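Local coordinates for putative membrane protein (Corynebacterium diphtheriae NCTC 13129, PDB 3C8I) that is of unknown function but is the C-terminal, DUF3239-family part of a putative membrane protein, probably lying outside the membrane, at residues P18-E23 against G68-A73; V30-V35 against T119-N124; T55-I60 against P93-W98. All blocks are in the same frame, centred on the assembly; numbering follows the deposited sequence.

Contact 1: residues P18-E23 against G68-A73; sequences PAMIAE and GTRIPA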
# COMPACT_ATOMS: atom_id res chain seq x y z
N PRO B 18 17.79 -15.42 -0.57
CA PRO B 18 17.66 -15.77 -1.99
C PRO B 18 16.27 -15.41 -2.53
O PRO B 18 15.27 -15.55 -1.81
CB PRO B 18 17.85 -17.27 -2.00
CG PRO B 18 17.41 -17.71 -0.67
CD PRO B 18 17.74 -16.62 0.29
N ALA B 19 16.24 -14.94 -3.76
CA ALA B 19 15.00 -14.78 -4.51
C ALA B 19 15.20 -15.31 -5.94
O ALA B 19 16.35 -15.47 -6.40
CB ALA B 19 14.52 -13.30 -4.50
N MET B 20 14.10 -15.61 -6.62
CA MET B 20 14.15 -16.24 -7.92
C MET B 20 12.89 -15.88 -8.70
O MET B 20 11.80 -15.77 -8.13
CB MET B 20 14.21 -17.77 -7.70
CG MET B 20 14.46 -18.64 -8.96
SD MET B 20 14.77 -20.39 -8.50
CE MET B 20 16.17 -20.19 -7.46
N ILE B 21 13.04 -15.74 -10.02
CA ILE B 21 11.90 -15.45 -10.88
C ILE B 21 11.03 -16.70 -10.96
O ILE B 21 11.49 -17.78 -11.39
CB ILE B 21 12.29 -14.99 -12.30
CG1 ILE B 21 13.22 -13.76 -12.26
CG2 ILE B 21 11.00 -14.75 -13.15
CD1 ILE B 21 13.69 -13.30 -13.66
N ALA B 22 9.78 -16.55 -10.53
CA ALA B 22 8.82 -17.67 -10.44
C ALA B 22 7.81 -17.63 -11.58
O ALA B 22 7.20 -18.66 -11.92
CB ALA B 22 8.10 -17.62 -9.07
N GLU B 23 7.63 -16.46 -12.19
CA GLU B 23 6.70 -16.29 -13.28
C GLU B 23 7.03 -15.03 -14.07
O GLU B 23 7.44 -14.01 -13.49
CB GLU B 23 5.27 -16.24 -12.75
CG GLU B 23 4.24 -15.76 -13.78
CD GLU B 23 2.86 -15.63 -13.21
OE1 GLU B 23 2.22 -16.68 -13.04
OE2 GLU B 23 2.43 -14.48 -12.95
N GLY B 68 13.23 -19.08 -12.98
CA GLY B 68 14.41 -19.74 -12.41
C GLY B 68 15.65 -18.88 -12.26
O GLY B 68 16.58 -19.27 -11.56
N THR B 69 15.69 -17.71 -12.90
CA THR B 69 16.82 -16.79 -12.74
C THR B 69 16.99 -16.39 -11.29
O THR B 69 16.03 -15.95 -10.64
CB THR B 69 16.65 -15.49 -13.57
OG1 THR B 69 16.72 -15.79 -14.97
CG2 THR B 69 17.74 -14.48 -13.22
N ARG B 70 18.21 -16.52 -10.78
CA ARG B 70 18.51 -16.15 -9.41
C ARG B 70 18.64 -14.62 -9.21
O ARG B 70 19.25 -13.92 -10.03
CB ARG B 70 19.80 -16.78 -8.96
CG ARG B 70 19.82 -18.29 -8.96
CD ARG B 70 21.23 -18.74 -8.51
NE ARG B 70 21.25 -20.12 -8.01
CZ ARG B 70 22.22 -20.64 -7.24
NH1 ARG B 70 23.28 -19.91 -6.86
NH2 ARG B 70 22.12 -21.90 -6.84
N ILE B 71 18.05 -14.14 -8.12
CA ILE B 71 18.00 -12.72 -7.76
C ILE B 71 18.37 -12.60 -6.28
O ILE B 71 17.55 -12.84 -5.42
CB ILE B 71 16.57 -12.10 -7.92
CG1 ILE B 71 16.00 -12.26 -9.33
CG2 ILE B 71 16.58 -10.60 -7.52
CD1 ILE B 71 16.82 -11.58 -10.42
N PRO B 72 19.61 -12.21 -5.98
CA PRO B 72 19.95 -11.94 -4.59
C PRO B 72 19.12 -10.77 -4.04
O PRO B 72 18.97 -9.76 -4.72
CB PRO B 72 21.43 -11.56 -4.65
CG PRO B 72 21.88 -12.01 -5.96
CD PRO B 72 20.75 -12.00 -6.88
N ALA B 73 18.61 -10.90 -2.82
CA ALA B 73 17.62 -9.99 -2.28
C ALA B 73 17.88 -9.72 -0.80
O ALA B 73 18.75 -10.37 -0.18
CB ALA B 73 16.18 -10.57 -2.49

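Contact 2: residues V30-V35 against T119-N124; sequences VVMALV and TTLSKN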
# COMPACT_ATOMS: atom_id res chain seq x y z
N VAL B 30 7.10 -12.19 -11.36
CA VAL B 30 6.86 -12.52 -9.96
C VAL B 30 8.10 -13.18 -9.43
O VAL B 30 8.61 -14.13 -10.01
CB VAL B 30 5.62 -13.44 -9.76
CG1 VAL B 30 5.48 -13.89 -8.29
CG2 VAL B 30 4.35 -12.75 -10.19
N VAL B 31 8.62 -12.63 -8.34
CA VAL B 31 9.78 -13.17 -7.69
C VAL B 31 9.31 -13.85 -6.40
O VAL B 31 8.35 -13.40 -5.76
CB VAL B 31 10.86 -12.08 -7.47
CG1 VAL B 31 12.11 -12.66 -6.85
CG2 VAL B 31 11.22 -11.41 -8.80
N MET B 32 9.96 -14.95 -6.05
CA MET B 32 9.72 -15.67 -4.80
C MET B 32 11.01 -15.61 -4.01
O MET B 32 12.07 -15.85 -4.57
CB MET B 32 9.35 -17.14 -5.07
CG MET B 32 9.03 -18.00 -3.81
SD MET B 32 8.65 -19.77 -4.16
CE MET B 32 7.14 -19.51 -4.99
N ALA B 33 10.92 -15.31 -2.72
CA ALA B 33 12.07 -15.30 -1.82
C ALA B 33 11.90 -16.28 -0.68
O ALA B 33 10.78 -16.53 -0.25
CB ALA B 33 12.34 -13.87 -1.25
N LEU B 34 13.01 -16.83 -0.19
CA LEU B 34 13.03 -17.67 1.01
C LEU B 34 13.39 -16.80 2.22
O LEU B 34 14.50 -16.28 2.32
CB LEU B 34 14.03 -18.85 0.84
CG LEU B 34 14.10 -19.87 1.98
CD1 LEU B 34 12.86 -20.75 2.05
CD2 LEU B 34 15.36 -20.75 1.92
N VAL B 35 12.44 -16.64 3.13
CA VAL B 35 12.57 -15.73 4.26
C VAL B 35 12.33 -16.43 5.61
O VAL B 35 11.70 -17.50 5.70
CB VAL B 35 11.60 -14.50 4.12
CG1 VAL B 35 12.01 -13.59 2.95
CG2 VAL B 35 10.14 -14.92 4.01
N THR B 119 18.86 -24.06 -3.03
CA THR B 119 18.20 -25.28 -3.45
C THR B 119 16.77 -25.40 -2.85
O THR B 119 15.82 -25.74 -3.56
CB THR B 119 19.12 -26.53 -3.22
OG1 THR B 119 19.24 -26.80 -1.82
CG2 THR B 119 20.50 -26.30 -3.80
N THR B 120 16.60 -25.08 -1.57
CA THR B 120 15.26 -25.00 -0.96
C THR B 120 14.30 -24.10 -1.75
O THR B 120 13.15 -24.47 -2.01
CB THR B 120 15.33 -24.48 0.51
OG1 THR B 120 16.00 -25.45 1.33
CG2 THR B 120 13.92 -24.22 1.08
N LEU B 121 14.77 -22.92 -2.14
CA LEU B 121 13.95 -22.02 -2.95
C LEU B 121 13.63 -22.64 -4.32
O LEU B 121 12.48 -22.65 -4.73
CB LEU B 121 14.63 -20.65 -3.11
CG LEU B 121 13.88 -19.59 -3.94
CD1 LEU B 121 12.45 -19.35 -3.43
CD2 LEU B 121 14.69 -18.33 -3.99
N SER B 122 14.66 -23.16 -5.01
CA SER B 122 14.46 -23.79 -6.32
C SER B 122 13.43 -24.90 -6.25
O SER B 122 12.54 -24.99 -7.09
CB SER B 122 15.77 -24.33 -6.86
OG SER B 122 16.70 -23.27 -7.04
N LYS B 123 13.53 -25.74 -5.22
CA LYS B 123 12.58 -26.85 -5.03
C LYS B 123 11.16 -26.42 -4.75
O LYS B 123 10.25 -27.23 -4.86
CB LYS B 123 13.06 -27.79 -3.93
CG LYS B 123 13.96 -28.87 -4.45
CD LYS B 123 15.08 -29.25 -3.48
CE LYS B 123 16.38 -28.55 -3.86
NZ LYS B 123 17.23 -28.20 -2.67
N ASN B 124 10.96 -25.15 -4.39
CA ASN B 124 9.64 -24.66 -4.02
C ASN B 124 9.07 -23.61 -4.98
O ASN B 124 7.99 -23.07 -4.73
CB ASN B 124 9.67 -24.14 -2.58
CG ASN B 124 9.76 -25.28 -1.56
OD1 ASN B 124 8.78 -25.98 -1.34
ND2 ASN B 124 10.93 -25.45 -0.94

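Contact 3: residues T55-I60 against P93-W98; sequences TAIPGI and PMPIAW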
# COMPACT_ATOMS: atom_id res chain seq x y z
N THR B 55 8.17 -4.99 -11.66
CA THR B 55 8.15 -4.57 -13.06
C THR B 55 9.54 -4.61 -13.69
O THR B 55 9.70 -5.09 -14.81
CB THR B 55 7.49 -3.19 -13.20
OG1 THR B 55 6.11 -3.29 -12.77
CG2 THR B 55 7.56 -2.70 -14.62
N ALA B 56 10.56 -4.14 -12.96
CA ALA B 56 11.90 -3.99 -13.52
C ALA B 56 13.00 -4.32 -12.52
O ALA B 56 12.97 -3.87 -11.38
CB ALA B 56 12.10 -2.57 -14.04
N ILE B 57 13.99 -5.09 -12.97
CA ILE B 57 15.22 -5.30 -12.20
C ILE B 57 16.39 -5.10 -13.16
O ILE B 57 16.47 -5.81 -14.16
CB ILE B 57 15.31 -6.73 -11.62
CG1 ILE B 57 14.08 -7.09 -10.77
CG2 ILE B 57 16.60 -6.87 -10.82
CD1 ILE B 57 14.05 -8.51 -10.27
N PRO B 58 17.26 -4.11 -12.89
CA PRO B 58 18.45 -3.90 -13.71
C PRO B 58 19.21 -5.20 -13.95
O PRO B 58 19.44 -5.95 -13.01
CB PRO B 58 19.28 -2.92 -12.89
CG PRO B 58 18.29 -2.14 -12.15
CD PRO B 58 17.19 -3.11 -11.81
N GLY B 59 19.59 -5.45 -15.20
CA GLY B 59 20.27 -6.70 -15.55
C GLY B 59 19.33 -7.80 -16.00
O GLY B 59 19.74 -8.68 -16.74
N ILE B 60 18.08 -7.78 -15.56
CA ILE B 60 17.12 -8.83 -15.91
C ILE B 60 16.23 -8.39 -17.07
O ILE B 60 15.16 -7.81 -16.90
CB ILE B 60 16.25 -9.25 -14.70
CG1 ILE B 60 17.09 -9.44 -13.43
CG2 ILE B 60 15.47 -10.49 -15.00
CD1 ILE B 60 18.25 -10.39 -13.56
N PRO B 93 10.38 -8.65 0.16
CA PRO B 93 11.73 -8.81 -0.37
C PRO B 93 12.01 -7.76 -1.45
O PRO B 93 11.09 -7.36 -2.16
CB PRO B 93 11.71 -10.21 -0.96
CG PRO B 93 10.28 -10.43 -1.40
CD PRO B 93 9.41 -9.54 -0.53
N MET B 94 13.25 -7.33 -1.55
CA MET B 94 13.70 -6.46 -2.66
C MET B 94 14.99 -7.00 -3.26
O MET B 94 15.85 -7.49 -2.54
CB MET B 94 13.92 -5.01 -2.18
CG MET B 94 15.01 -4.81 -1.13
SD MET B 94 15.53 -3.05 -0.88
CE MET B 94 16.48 -2.72 -2.36
N PRO B 95 15.13 -6.92 -4.60
CA PRO B 95 16.38 -7.26 -5.23
C PRO B 95 17.50 -6.29 -4.86
O PRO B 95 17.28 -5.08 -4.87
CB PRO B 95 16.10 -7.16 -6.72
CG PRO B 95 14.75 -6.63 -6.86
CD PRO B 95 14.09 -6.50 -5.55
N ILE B 96 18.68 -6.82 -4.55
CA ILE B 96 19.80 -5.92 -4.18
C ILE B 96 20.24 -5.09 -5.40
O ILE B 96 20.77 -3.98 -5.24
CB ILE B 96 21.01 -6.62 -3.48
CG1 ILE B 96 21.83 -7.47 -4.43
CG2 ILE B 96 20.58 -7.44 -2.29
CD1 ILE B 96 23.21 -7.86 -3.82
N ALA B 97 19.96 -5.59 -6.60
CA ALA B 97 20.20 -4.84 -7.84
C ALA B 97 19.50 -3.47 -7.91
O ALA B 97 19.85 -2.68 -8.78
CB ALA B 97 19.83 -5.68 -9.04
N TRP B 98 18.51 -3.20 -7.05
CA TRP B 98 17.88 -1.87 -7.00
C TRP B 98 18.76 -0.88 -6.24
O TRP B 98 18.63 0.33 -6.42
CB TRP B 98 16.52 -1.92 -6.30
CG TRP B 98 15.40 -2.58 -7.05
CD1 TRP B 98 15.39 -2.97 -8.36
CD2 TRP B 98 14.10 -2.86 -6.53
NE1 TRP B 98 14.16 -3.52 -8.68
CE2 TRP B 98 13.35 -3.47 -7.57
CE3 TRP B 98 13.51 -2.71 -5.27
CZ2 TRP B 98 12.03 -3.90 -7.39
CZ3 TRP B 98 12.21 -3.14 -5.10
CH2 TRP B 98 11.49 -3.74 -6.14

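Contact 1: residues P18-E23 against G68-A73
I21 and T69 run in parallel, their side chains flanking one another, and the tip of I21 does the touching: CD1 rests 3.7 Å from CB of T69. The I21 chain reaches it because CG1 sits beside the backbone N (chi1 -56°) and CD1 continues outward from there. T69 OG1 turns to another partner, the carbonyl of T64, leaving the methine of T69 to meet the isoleucine. Beneath this pair the backbones are tied by I21 N to T69 O at 3.1 Å and by G68 N to I21 O at 2.7 Å.

M20 leaves the opposite face of the strand. Its CG is anti to the backbone N (chi1 -171°) and passes 3.4 Å from G68 O, while SD follows alongside the glycine; a bend at chi3 then turns CE toward R70 CG and helix 115-124. Further along, I71 N donates to A19 O at 2.8 Å, whereas the return bond from A19 N is weak. The CB of A19 meets CB of A73 at 3.8 Å, small side chains meeting on the face that also carries I21 and I71. M20 and R70 face each other as a non-hydrogen-bonded pair between 18-23 and 70-73, whose strands are inner neighbours in a six-stranded antiparallel sheet.

Contact 2: residues V30-V35 against T119-N124
L121 sends its isobutyl group onto strand 30-35, where CD1 lies 3.7 Å from CG of M32 and CD2 the same distance from M32 O. Its CG is anti to the backbone N (chi1 -180°), which carries the two methyls out from the helix to the strand backbone between M32 and L34. M32 and L121 overlap head to tail, the methionine chain running alongside the leucine toward the helix. With its first two torsions extended, M32 carries SD to 3.4 Å from N124 O; the turn at chi3 (-68°) then keeps CE near the same carbonyl, 3.7 Å away.

This is a helix packed on one face of an antiparallel sheet, with the axes of 30-35 and 119-124 coming within 8.4 Å and their directions 135° apart. The alternation of the strand puts M32 and L34 on the helix side and turns A33 from it. M20 of the adjoining strand 16-24 also touches L121, widening the apolar patch under the helix.

L34 covers T120, the residue before L121. Its two methyls straddle CG2 of T120, with CD1 and CD2 each 3.8 Å from that methyl, and the two side chains lie crosswise. T120 presents carbon here because its OG1 is bonded to the carbonyl of E116, one turn back. The T120 carbonyl in turn accepts N124 ND2 at 2.7 Å, a bond tilted from both the carbonyl and the amide plane that folds the asparagine side chain back along the helix, with L141 packing against it.

Contact 3: residues T55-I60 against P93-W98
A chi1 of -72° sets CG of W98 beside its own backbone N, and chi2 near zero (-10°) turns the indole so that its NE1 edge meets residues 56-58. In I57 the same kind of rotation (chi1 -55°) splits the branches: CG1 and CD1 go toward P95, and CG2 goes toward A97.

The polar link is the indole N-H. W98 NE1 donates to A56 O at 3.0 Å, with the donor in the carbonyl plane and the acceptor tilted slightly from the ring plane, so a backbone carbonyl of the loop satisfies the ring nitrogen. Beside this bond P58 CD lies at the ring edge, in the indole plane, 3.9 Å from W98 CD1. One face of the indole is covered from within its own segment, since CD of P95 stands 3.5 Å above the ring plane over its centre. P95 thus serves two neighbours, because its CG also meets CD1 of I57 at 4.0 Å. The other branch of I57 completes the fit, with CG2 3.9 Å from CB of A97.

Both backbones turn at this point. A type II beta turn from I57 to I60, with I60 N bonded to I57 O, places G59 at its bend, while a 3-10 segment at 96-98 carries the chain away from strand 88-95. Through A56, I57 and P58 the loop that follows strand 47-54 is joined to the end of strand 88-95, outermost within this chain. W98 also packs on R52 and I54 of strand 47-54; its backbone hydrogen-bonds to a neighbouring subunit and its side chain meets P58 of that subunit, which places the indole at an interface. P95 lies against I71 of strand 70-80, and A97 against I106 of helix 103-112.

How the contacts relate
All three contacts belong to one antiparallel sheet and the same DUF3239-family domain. Contact 1 pairs its strands 16-24 and 70-80; contact 2 sets helix 115-124 on the adjoining strand 29-36, the centres of these two contacts being about 7 Å apart. Contact 3 lies where strand 88-95, next to 70-80, gives way to a 3-10 turn; its centre is about 10 Å from the centre of contact 1 and about 16 Å from that of contact 2. Along the chain contact 1 alternates with each of the others, while contact 3 is nested within the loop closed by contact 2. Sequence-distant segments are thereby interleaved into a single compact domain, with contact 3 also meeting a neighbouring subunit.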